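Local atomic coordinates of hydrogenase maturation factor (Thermoanaerobacter tengcongensis, PDB entry 3VTH), a protein that probably transfers the carbamoyl group of carbamoyl phosphate, at the expense of ATP, to the C-terminal cysteine of HypE during [NiFe]-hydrogenase maturation. Residues A[215-220]-A[238-243]; A[333-338]-A[345-350]; A[520-525]-A[686-691]; A[712-717]-A[722-727]. All blocks are in the same frame, centred on the assembly; numbering follows the deposited sequence.

How the interactions relate
Following the chain from its N terminus, the four contacts come in series, and none nests in or crosses another. Interaction 1 closes a short excursion through strand 226-229, bringing helix 235-245 back to the start of strand 218-221. Interaction 2 closes a tighter loop between the nucleotide-binding segment 333-338 and the end of helix 341-347; interactions 1 and 2 meet where A219 CB packs 4.1 Å from L348 CD1. On the other side of the chain's centre, interaction 3 spans 160 residues to lay helix 666-692 on strand 517-525. Interaction 4 then closes a short helix-to-strand turn on the same sheet, where F722 touches N686 and R689 of interaction 3.

Interaction 1. Residues A[215-220]-A[238-243]; sequences GKIVAI and VATLRR
This is a small, buried, wholly apolar contact in which I217, just ahead of strand 218-221, pushes its side chain against T240 and L241 of helix 235-245. The tip does most of the work. I217 CD1 lies 3.7 Å from L241 CA, so it rests on the helix backbone itself as well as on side chains, and it also comes within 4.1 Å of L241 CB. On the neighbouring residue it meets the methyl T240 CG2 at 4.1 Å. The hydroxyl of T240 is turned to other business, hydrogen-bonded to E236 O one turn back, which leaves the methyl branch for the isoleucine.

L241 answers from its own side. With CG anti to the backbone N (chi1 176°), its side chain swings across that of I217, and L241 CD1 approaches I217 CG2 at 4.1 Å. The same leucine and I217 both touch L228 of strand 226-229, so the pair belongs to a larger apolar layer. A valine in place of I217 has no CD1, and this would probably open a gap beside L241 CA and leave T240 CG2 without its neighbour.

The backbone of I217 is fixed by a hydrogen bond from its N to D353 OD2, while G215, with its positive phi of 88°, ends the preceding helix 204-213 in a Schellman motif. Helix end, short link, strand and a helix laid over the sheet: this is the alpha/beta packing of the Sua5/YciO/YrdC-type domain, whose bound ATP analogue lies about 8 Å from the L241 side chain.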
# COMPACT_ATOMS: atom_id res chain seq x y z
N GLY A 215 4.14 -25.49 -18.07
CA GLY A 215 3.22 -25.49 -16.93
C GLY A 215 3.92 -25.54 -15.59
O GLY A 215 3.33 -25.96 -14.60
N LYS A 216 5.17 -25.07 -15.56
CA LYS A 216 5.97 -25.10 -14.34
C LYS A 216 5.93 -23.77 -13.57
O LYS A 216 5.45 -22.75 -14.09
CB LYS A 216 7.42 -25.49 -14.68
CG LYS A 216 7.57 -26.95 -15.13
CD LYS A 216 9.00 -27.28 -15.50
CE LYS A 216 9.09 -28.56 -16.32
NZ LYS A 216 8.62 -29.74 -15.54
N ILE A 217 6.41 -23.81 -12.33
CA ILE A 217 6.47 -22.64 -11.47
C ILE A 217 7.88 -22.07 -11.54
O ILE A 217 8.86 -22.79 -11.31
CB ILE A 217 6.12 -22.97 -10.00
CG1 ILE A 217 4.66 -23.39 -9.87
CG2 ILE A 217 6.39 -21.76 -9.11
CD1 ILE A 217 4.38 -24.36 -8.76
N VAL A 218 7.98 -20.79 -11.88
CA VAL A 218 9.26 -20.11 -11.93
C VAL A 218 9.38 -19.11 -10.78
O VAL A 218 8.46 -18.34 -10.52
CB VAL A 218 9.50 -19.43 -13.31
CG1 VAL A 218 9.35 -20.45 -14.45
CG2 VAL A 218 8.53 -18.30 -13.54
N ALA A 219 10.51 -19.13 -10.07
CA ALA A 219 10.80 -18.11 -9.07
C ALA A 219 11.69 -17.07 -9.72
O ALA A 219 12.79 -17.39 -10.19
CB ALA A 219 11.47 -18.72 -7.83
N ILE A 220 11.20 -15.84 -9.77
CA ILE A 220 11.86 -14.78 -10.52
C ILE A 220 12.33 -13.72 -9.55
O ILE A 220 11.53 -13.17 -8.79
CB ILE A 220 10.87 -14.13 -11.54
CG1 ILE A 220 10.41 -15.18 -12.57
CG2 ILE A 220 11.50 -12.95 -12.24
CD1 ILE A 220 9.30 -14.69 -13.50
N VAL A 238 -1.85 -23.48 -11.98
CA VAL A 238 -2.38 -22.63 -10.91
C VAL A 238 -2.71 -23.48 -9.68
O VAL A 238 -2.32 -23.11 -8.57
CB VAL A 238 -3.62 -21.82 -11.39
CG1 VAL A 238 -4.30 -21.06 -10.22
CG2 VAL A 238 -3.21 -20.84 -12.48
N ALA A 239 -3.39 -24.61 -9.88
CA ALA A 239 -3.68 -25.55 -8.80
C ALA A 239 -2.39 -26.04 -8.11
O ALA A 239 -2.34 -26.15 -6.89
CB ALA A 239 -4.49 -26.76 -9.33
N THR A 240 -1.36 -26.34 -8.90
CA THR A 240 -0.09 -26.80 -8.34
C THR A 240 0.60 -25.70 -7.50
O THR A 240 1.13 -25.99 -6.42
CB THR A 240 0.85 -27.30 -9.45
OG1 THR A 240 0.19 -28.35 -10.15
CG2 THR A 240 2.18 -27.82 -8.87
N LEU A 241 0.56 -24.47 -7.99
CA LEU A 241 1.12 -23.34 -7.26
C LEU A 241 0.42 -23.15 -5.91
O LEU A 241 1.09 -22.98 -4.88
CB LEU A 241 1.09 -22.05 -8.09
CG LEU A 241 1.56 -20.76 -7.41
CD1 LEU A 241 3.01 -20.93 -6.92
CD2 LEU A 241 1.43 -19.56 -8.33
N ARG A 242 -0.91 -23.20 -5.90
CA ARG A 242 -1.69 -23.12 -4.67
C ARG A 242 -1.37 -24.24 -3.67
O ARG A 242 -1.27 -23.99 -2.48
CB ARG A 242 -3.20 -23.09 -4.95
CG ARG A 242 -3.70 -21.78 -5.52
CD ARG A 242 -5.23 -21.65 -5.43
NE ARG A 242 -5.65 -20.35 -5.95
CZ ARG A 242 -5.60 -19.22 -5.27
NH1 ARG A 242 -5.18 -19.21 -4.01
NH2 ARG A 242 -5.99 -18.08 -5.84
N ARG A 243 -1.21 -25.47 -4.16
CA ARG A 243 -0.86 -26.61 -3.30
C ARG A 243 0.52 -26.45 -2.66
O ARG A 243 0.69 -26.68 -1.46
CB ARG A 243 -0.93 -27.94 -4.06
CG ARG A 243 -0.78 -29.19 -3.16
CD ARG A 243 -0.69 -30.51 -3.95
NE ARG A 243 -1.39 -30.43 -5.23
CZ ARG A 243 -0.79 -30.33 -6.42
NH1 ARG A 243 0.54 -30.35 -6.52
NH2 ARG A 243 -1.54 -30.23 -7.51

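Interaction 2. Residues A[333-338]-A[345-350]; sequences SEEPIC and LEKLKD. With APC (diphosphomethylphosphonic acid adenosyl ester), chain F.
One water joins E335 to K347: it donates to E335 OE1 at 2.5 Å and accepts from K347 NZ at 2.8 Å. The two charged groups do not touch directly, and the water stands between them as a bridge linking the phosphate-binding loop of this Sua5/YciO/YrdC-type domain to the last turn of helix 341-347. The ammonium also has a long, weak ion pair with E343 on the same helix.

Beneath this polar bridge the lysine serves as an apolar surface. Its chain is extended beyond CG, so that C338 SG lies alongside it, 4.0 Å from K347 CB and 4.1 Å from K347 CD. L348, the first residue past the helix, brings CG to 4.4 Å from the same sulfur. C338 itself is fixed through its backbone to F226 and G330, which ties the loop to the sheet region behind it.

At the other end, the loop turns to the ATP analogue APC, which is also hydrogen-bonded to T328, S329, N331, K245, K250 and R382. Here E334, whose positive phi of 81° belongs to a sharp bend, gives its backbone N-H to the terminal phosphate: E334 N to APC O3G is 2.7 Å, with an angle of 159° at the hydrogen.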
# COMPACT_ATOMS: atom_id res chain seq x y z
N SER A 333 3.53 -19.50 2.39
CA SER A 333 2.42 -18.73 2.93
C SER A 333 2.78 -18.15 4.30
O SER A 333 3.34 -18.86 5.14
CB SER A 333 1.16 -19.61 3.03
OG SER A 333 -0.00 -18.79 3.07
N GLU A 334 2.53 -16.86 4.48
CA GLU A 334 2.61 -16.13 5.77
C GLU A 334 4.01 -15.67 6.23
O GLU A 334 4.14 -15.02 7.26
CB GLU A 334 1.88 -16.87 6.90
CG GLU A 334 0.38 -17.04 6.66
CD GLU A 334 -0.26 -17.99 7.65
OE1 GLU A 334 -1.33 -18.54 7.31
OE2 GLU A 334 0.29 -18.19 8.76
N GLU A 335 5.04 -15.99 5.44
CA GLU A 335 6.39 -15.52 5.71
C GLU A 335 6.75 -14.35 4.78
O GLU A 335 6.21 -14.25 3.69
CB GLU A 335 7.39 -16.68 5.53
CG GLU A 335 7.25 -17.77 6.60
CD GLU A 335 8.30 -18.89 6.48
OE1 GLU A 335 9.36 -18.71 5.82
OE2 GLU A 335 8.05 -19.95 7.07
N PRO A 336 7.66 -13.47 5.21
CA PRO A 336 8.07 -12.35 4.34
C PRO A 336 8.64 -12.81 2.99
O PRO A 336 9.33 -13.84 2.93
CB PRO A 336 9.19 -11.65 5.14
CG PRO A 336 9.05 -12.16 6.56
CD PRO A 336 8.42 -13.52 6.48
N ILE A 337 8.36 -12.06 1.93
CA ILE A 337 8.95 -12.27 0.60
C ILE A 337 10.48 -12.47 0.67
O ILE A 337 11.18 -11.72 1.37
CB ILE A 337 8.56 -11.09 -0.35
CG1 ILE A 337 8.97 -11.36 -1.80
CG2 ILE A 337 9.09 -9.70 0.17
CD1 ILE A 337 8.43 -10.26 -2.79
N CYS A 338 10.99 -13.50 -0.02
CA CYS A 338 12.43 -13.76 -0.09
C CYS A 338 13.11 -12.65 -0.87
O CYS A 338 12.57 -12.18 -1.86
CB CYS A 338 12.71 -15.08 -0.82
SG CYS A 338 12.24 -16.53 0.11
N LEU A 345 16.40 -20.10 -3.00
CA LEU A 345 16.69 -21.48 -3.37
C LEU A 345 16.40 -22.47 -2.25
O LEU A 345 15.97 -23.61 -2.50
CB LEU A 345 18.15 -21.61 -3.82
CG LEU A 345 18.52 -20.98 -5.17
CD1 LEU A 345 20.03 -20.82 -5.23
CD2 LEU A 345 18.03 -21.85 -6.35
N GLU A 346 16.62 -22.05 -1.01
CA GLU A 346 16.34 -22.89 0.15
C GLU A 346 14.84 -22.91 0.50
O GLU A 346 14.25 -23.97 0.61
CB GLU A 346 17.21 -22.49 1.34
CG GLU A 346 17.08 -23.36 2.60
CD GLU A 346 17.41 -24.84 2.37
OE1 GLU A 346 16.75 -25.70 3.01
OE2 GLU A 346 18.33 -25.16 1.57
N LYS A 347 14.23 -21.73 0.66
CA LYS A 347 12.83 -21.64 1.09
C LYS A 347 11.81 -22.04 0.02
O LYS A 347 10.73 -22.51 0.35
CB LYS A 347 12.52 -20.24 1.65
CG LYS A 347 13.22 -19.99 2.99
CD LYS A 347 12.94 -18.62 3.55
CE LYS A 347 13.70 -18.42 4.87
NZ LYS A 347 13.62 -16.99 5.33
N LEU A 348 12.17 -21.87 -1.25
CA LEU A 348 11.26 -22.18 -2.35
C LEU A 348 11.59 -23.49 -3.06
O LEU A 348 11.09 -23.75 -4.16
CB LEU A 348 11.22 -21.01 -3.34
CG LEU A 348 11.01 -19.61 -2.72
CD1 LEU A 348 10.94 -18.52 -3.78
CD2 LEU A 348 9.75 -19.57 -1.84
N LYS A 349 12.40 -24.33 -2.42
CA LYS A 349 12.93 -25.52 -3.10
C LYS A 349 11.86 -26.56 -3.41
O LYS A 349 12.00 -27.33 -4.36
CB LYS A 349 14.06 -26.15 -2.29
CG LYS A 349 13.64 -26.74 -0.97
CD LYS A 349 14.83 -27.30 -0.23
CE LYS A 349 14.42 -27.73 1.16
NZ LYS A 349 15.32 -28.80 1.63
N ASP A 350 10.79 -26.58 -2.62
CA ASP A 350 9.69 -27.51 -2.86
C ASP A 350 8.50 -26.79 -3.49
O ASP A 350 7.40 -27.33 -3.57
CB ASP A 350 9.27 -28.23 -1.57
CG ASP A 350 10.37 -29.14 -1.01
OD1 ASP A 350 11.10 -29.80 -1.79
OD2 ASP A 350 10.49 -29.21 0.23
PG APC F . 1.21 -14.77 1.31
O1G APC F . 2.30 -14.37 0.34
O2G APC F . 0.37 -15.90 0.78
O3G APC F . 1.67 -14.99 2.72
PB APC F . -0.15 -12.38 0.42
O1B APC F . 1.06 -11.50 0.40
O2B APC F . -1.42 -11.72 0.90
O3B APC F . 0.16 -13.55 1.48
PA APC F . 0.33 -12.41 -2.69
O1A APC F . -0.18 -13.19 -3.88
O2A APC F . 1.80 -12.26 -2.60
C3A APC F . -0.40 -13.19 -1.19
O5' APC F . -0.24 -10.90 -2.71
C5' APC F . -1.22 -10.43 -3.64
C4' APC F . -2.22 -9.57 -2.88
O4' APC F . -3.11 -9.01 -3.85
C3' APC F . -3.06 -10.42 -1.92
O3' APC F . -3.28 -9.76 -0.66
C2' APC F . -4.39 -10.55 -2.64
O2' APC F . -5.48 -10.82 -1.74
C1' APC F . -4.45 -9.25 -3.43
N9 APC F . -5.34 -9.50 -4.57
C8 APC F . -5.06 -10.20 -5.70
N7 APC F . -6.16 -10.25 -6.49
C5 APC F . -7.15 -9.58 -5.85
C6 APC F . -8.57 -9.26 -6.11
N6 APC F . -9.17 -9.66 -7.25
N1 APC F . -9.23 -8.54 -5.18
C2 APC F . -8.65 -8.12 -4.04
N3 APC F . -7.37 -8.37 -3.72
C4 APC F . -6.60 -9.09 -4.58
O HOH W 1 11.04 -16.93 6.34

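Interaction 3. Residues A[520-525]-A[686-691]; sequences AEILVC and NLIRKE
Two apolar pairs carry the contact, and I688 is in both. I688 CD1 presses on I522 CG2 at 3.5 Å, tighter than usual contact, and the two side chains meet at a slant. I688 CG2 meets V524 CG2 at 3.9 Å, with the side chains running past each other in opposite senses. I522 and V524 are alternate residues of strand 517-525 and turn to the same side of it, so one isoleucine of the helix straddles both. Having CG1 anti to the carbonyl carbon (chi1 -64°) sends its long branch to I522 and leaves CG2 for V524. I502 of the adjacent strand 501-507 touches both isoleucines.

No polar bond crosses between the segments; each secures its own polar groups, partly with residues outside. E521 OE1 accepts A520 N at 2.9 Å from the anti side, 29° out of the carboxylate plane, and also G519 N and S595 OG; its other oxygen makes a salt bridge with R532. On the helix, R689 NH2 donates to N686 OD1 at 2.9 Å.

A long helix packed through branched aliphatics on a mixed sheet is the layering expected of the Kae1-like domain, a member of the actin-type ATPase clan.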
# COMPACT_ATOMS: atom_id res chain seq x y z
N ALA A 520 -17.94 -1.21 14.19
CA ALA A 520 -19.07 -0.61 13.52
C ALA A 520 -19.44 0.64 14.30
O ALA A 520 -20.53 0.74 14.88
CB ALA A 520 -20.23 -1.59 13.45
N GLU A 521 -18.51 1.59 14.30
CA GLU A 521 -18.56 2.72 15.23
C GLU A 521 -18.75 4.04 14.51
O GLU A 521 -18.22 4.24 13.42
CB GLU A 521 -17.24 2.80 16.01
CG GLU A 521 -16.70 1.43 16.47
CD GLU A 521 -17.70 0.70 17.32
OE1 GLU A 521 -17.99 -0.48 17.02
OE2 GLU A 521 -18.22 1.32 18.28
N ILE A 522 -19.52 4.93 15.13
CA ILE A 522 -19.54 6.33 14.73
C ILE A 522 -19.00 7.13 15.89
O ILE A 522 -19.48 7.05 17.02
CB ILE A 522 -20.95 6.89 14.35
CG1 ILE A 522 -21.77 5.91 13.51
CG2 ILE A 522 -20.81 8.27 13.65
CD1 ILE A 522 -21.23 5.58 12.22
N LEU A 523 -17.96 7.89 15.59
CA LEU A 523 -17.31 8.72 16.57
C LEU A 523 -17.49 10.17 16.18
O LEU A 523 -17.74 10.49 15.01
CB LEU A 523 -15.81 8.41 16.58
CG LEU A 523 -15.40 6.94 16.60
CD1 LEU A 523 -13.86 6.83 16.58
CD2 LEU A 523 -16.00 6.24 17.85
N VAL A 524 -17.38 11.05 17.17
CA VAL A 524 -17.02 12.42 16.89
C VAL A 524 -15.60 12.56 17.42
O VAL A 524 -15.35 12.35 18.61
CB VAL A 524 -17.97 13.42 17.55
CG1 VAL A 524 -17.41 14.83 17.43
CG2 VAL A 524 -19.37 13.32 16.91
N CYS A 525 -14.66 12.87 16.54
CA CYS A 525 -13.27 12.98 16.97
C CYS A 525 -12.46 14.06 16.29
O CYS A 525 -12.78 14.51 15.18
CB CYS A 525 -12.54 11.65 16.85
SG CYS A 525 -12.62 10.89 15.23
N ASN A 686 -26.66 12.19 9.79
CA ASN A 686 -27.56 13.33 9.76
C ASN A 686 -28.05 13.72 11.15
O ASN A 686 -28.14 14.91 11.47
CB ASN A 686 -28.74 13.07 8.83
CG ASN A 686 -28.48 13.56 7.43
OD1 ASN A 686 -28.54 14.75 7.17
ND2 ASN A 686 -28.14 12.65 6.53
N LEU A 687 -28.35 12.71 11.97
CA LEU A 687 -28.71 12.91 13.37
C LEU A 687 -27.60 13.66 14.11
O LEU A 687 -27.86 14.62 14.82
CB LEU A 687 -28.98 11.57 14.05
CG LEU A 687 -30.35 10.94 13.83
CD1 LEU A 687 -30.31 9.46 14.19
CD2 LEU A 687 -31.46 11.68 14.62
N ILE A 688 -26.37 13.22 13.89
CA ILE A 688 -25.21 13.79 14.57
C ILE A 688 -24.94 15.23 14.11
O ILE A 688 -24.71 16.12 14.95
CB ILE A 688 -23.98 12.87 14.41
CG1 ILE A 688 -24.27 11.54 15.12
CG2 ILE A 688 -22.74 13.52 15.01
CD1 ILE A 688 -23.33 10.41 14.69
N ARG A 689 -25.04 15.48 12.81
CA ARG A 689 -24.92 16.85 12.28
C ARG A 689 -25.97 17.80 12.89
O ARG A 689 -25.65 18.95 13.23
CB ARG A 689 -25.00 16.87 10.74
CG ARG A 689 -25.08 18.28 10.13
CD ARG A 689 -24.82 18.27 8.63
NE ARG A 689 -25.94 17.66 7.90
CZ ARG A 689 -26.02 17.56 6.58
NH1 ARG A 689 -25.05 18.02 5.78
NH2 ARG A 689 -27.08 16.98 6.05
N LYS A 690 -27.21 17.33 13.01
CA LYS A 690 -28.29 18.13 13.59
C LYS A 690 -27.95 18.51 15.04
O LYS A 690 -28.14 19.66 15.43
CB LYS A 690 -29.63 17.38 13.50
CG LYS A 690 -30.86 18.26 13.33
CD LYS A 690 -31.51 18.61 14.66
CE LYS A 690 -32.30 19.91 14.59
NZ LYS A 690 -31.39 21.09 14.44
N GLU A 691 -27.41 17.56 15.80
CA GLU A 691 -26.97 17.80 17.19
C GLU A 691 -25.76 18.73 17.32
O GLU A 691 -25.75 19.62 18.18
CB GLU A 691 -26.64 16.48 17.89
CG GLU A 691 -27.81 15.73 18.48
CD GLU A 691 -27.38 14.45 19.21
OE1 GLU A 691 -26.99 13.47 18.52
OE2 GLU A 691 -27.42 14.42 20.46

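Interaction 4. Residues A[712-717]-A[722-727]; sequences RLIEKL and FEVYSN
The F722 ring is met by L717 at its edge and on one side. In the ring plane, at the edge, lies the backbone oxygen of L717, with L717 O only 3.3 Å from F722 CD2. The methyl L717 CD2 sits to one side of the plane, 3.6 Å from F722 CD2 and 3.7 Å from F722 CE2. On the other side R689 of helix 666-692 brings its guanidinium in a cation-pi interaction. CG anti to the carbonyl carbon (chi1 -74°) puts the F722 ring beside the backbone N; F722 N donates to the same L717 O at 3.1 Å. The same carbonyl thus takes the backbone N-H and lies against the ring edge.

Further along, V724 turns its two methyls to the helix. V724 CG2 meets L717 CB at 3.6 Å, and V724 CG1 meets I714 CG1 at 3.9 Å, so the residues one helical turn apart share a single valine. An alanine in place of F722 would probably leave L717 CD2 facing a gap and R689 without its aromatic partner.

The contact closes the second half of a beta-alpha-beta crossover: strand 696-700, helix 707-719, then strand 723-726 returning parallel to the first. L717 and F722 both also touch V697 of that first strand, while helix 666-692 lies against the same group through Y682, A685 and N686.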
# COMPACT_ATOMS: atom_id res chain seq x y z
N ARG A 712 -21.37 4.59 -2.50
CA ARG A 712 -22.75 4.92 -2.24
C ARG A 712 -22.89 5.86 -1.05
O ARG A 712 -23.69 6.79 -1.08
CB ARG A 712 -23.54 3.64 -2.01
CG ARG A 712 -23.97 3.00 -3.29
CD ARG A 712 -25.38 3.48 -3.51
NE ARG A 712 -25.91 3.21 -4.81
CZ ARG A 712 -27.21 3.08 -5.07
NH1 ARG A 712 -28.10 3.16 -4.08
NH2 ARG A 712 -27.59 2.85 -6.31
N LEU A 713 -22.09 5.64 -0.01
CA LEU A 713 -22.13 6.48 1.17
C LEU A 713 -21.56 7.85 0.87
O LEU A 713 -22.15 8.85 1.25
CB LEU A 713 -21.40 5.81 2.35
CG LEU A 713 -21.73 6.20 3.79
CD1 LEU A 713 -23.22 6.41 4.07
CD2 LEU A 713 -21.15 5.11 4.71
N ILE A 714 -20.44 7.91 0.15
CA ILE A 714 -19.88 9.19 -0.27
C ILE A 714 -20.90 9.97 -1.12
O ILE A 714 -21.10 11.16 -0.91
CB ILE A 714 -18.55 9.04 -1.06
CG1 ILE A 714 -17.40 8.61 -0.15
CG2 ILE A 714 -18.19 10.36 -1.78
CD1 ILE A 714 -16.09 8.30 -0.93
N GLU A 715 -21.54 9.29 -2.07
CA GLU A 715 -22.53 9.95 -2.92
C GLU A 715 -23.72 10.47 -2.11
O GLU A 715 -24.07 11.65 -2.22
CB GLU A 715 -23.01 9.02 -4.03
CG GLU A 715 -21.95 8.74 -5.12
CD GLU A 715 -22.40 7.68 -6.12
OE1 GLU A 715 -23.55 7.20 -6.02
OE2 GLU A 715 -21.61 7.33 -7.02
N LYS A 716 -24.32 9.59 -1.31
CA LYS A 716 -25.52 9.93 -0.54
C LYS A 716 -25.27 11.10 0.43
O LYS A 716 -26.08 12.02 0.52
CB LYS A 716 -26.06 8.72 0.21
CG LYS A 716 -27.49 8.91 0.66
CD LYS A 716 -28.08 7.71 1.37
CE LYS A 716 -29.60 7.83 1.35
NZ LYS A 716 -30.24 6.96 2.35
N LEU A 717 -24.14 11.04 1.13
CA LEU A 717 -23.76 12.08 2.08
C LEU A 717 -23.45 13.39 1.38
O LEU A 717 -23.84 14.46 1.86
CB LEU A 717 -22.56 11.62 2.92
CG LEU A 717 -22.75 10.51 3.96
CD1 LEU A 717 -21.38 9.99 4.41
CD2 LEU A 717 -23.56 11.02 5.16
N PHE A 722 -22.84 17.19 3.03
CA PHE A 722 -21.64 16.86 3.79
C PHE A 722 -20.38 17.01 2.95
O PHE A 722 -20.40 16.74 1.74
CB PHE A 722 -21.67 15.41 4.28
CG PHE A 722 -22.61 15.17 5.41
CD1 PHE A 722 -22.22 15.45 6.71
CD2 PHE A 722 -23.87 14.63 5.19
CE1 PHE A 722 -23.06 15.20 7.78
CE2 PHE A 722 -24.73 14.39 6.25
CZ PHE A 722 -24.32 14.67 7.55
N GLU A 723 -19.29 17.41 3.59
CA GLU A 723 -17.95 17.27 3.01
C GLU A 723 -17.40 15.91 3.46
O GLU A 723 -17.18 15.69 4.65
CB GLU A 723 -17.03 18.37 3.49
CG GLU A 723 -17.48 19.78 3.14
CD GLU A 723 -16.97 20.80 4.14
OE1 GLU A 723 -15.74 21.06 4.11
OE2 GLU A 723 -17.78 21.31 4.96
N VAL A 724 -17.19 15.01 2.50
CA VAL A 724 -16.88 13.63 2.82
C VAL A 724 -15.46 13.29 2.43
O VAL A 724 -15.00 13.67 1.35
CB VAL A 724 -17.87 12.64 2.15
CG1 VAL A 724 -17.65 11.22 2.68
CG2 VAL A 724 -19.31 13.09 2.40
N TYR A 725 -14.77 12.58 3.32
CA TYR A 725 -13.39 12.19 3.12
C TYR A 725 -13.21 10.69 3.35
O TYR A 725 -13.83 10.10 4.24
CB TYR A 725 -12.48 12.94 4.09
CG TYR A 725 -12.62 14.45 4.04
CD1 TYR A 725 -11.73 15.23 3.30
CD2 TYR A 725 -13.64 15.10 4.76
CE1 TYR A 725 -11.85 16.63 3.27
CE2 TYR A 725 -13.77 16.48 4.73
CZ TYR A 725 -12.87 17.25 3.99
OH TYR A 725 -13.02 18.62 3.98
N SER A 726 -12.35 10.08 2.54
CA SER A 726 -11.87 8.74 2.85
C SER A 726 -10.41 8.59 2.44
O SER A 726 -9.86 9.47 1.78
CB SER A 726 -12.73 7.65 2.22
OG SER A 726 -12.46 6.40 2.87
N ASN A 727 -9.80 7.49 2.85
CA ASN A 727 -8.41 7.20 2.59
C ASN A 727 -8.13 7.07 1.11
O ASN A 727 -9.00 6.63 0.34
CB ASN A 727 -7.98 5.91 3.29
CG ASN A 727 -7.88 6.08 4.81
OD1 ASN A 727 -6.92 6.67 5.32
ND2 ASN A 727 -8.87 5.58 5.51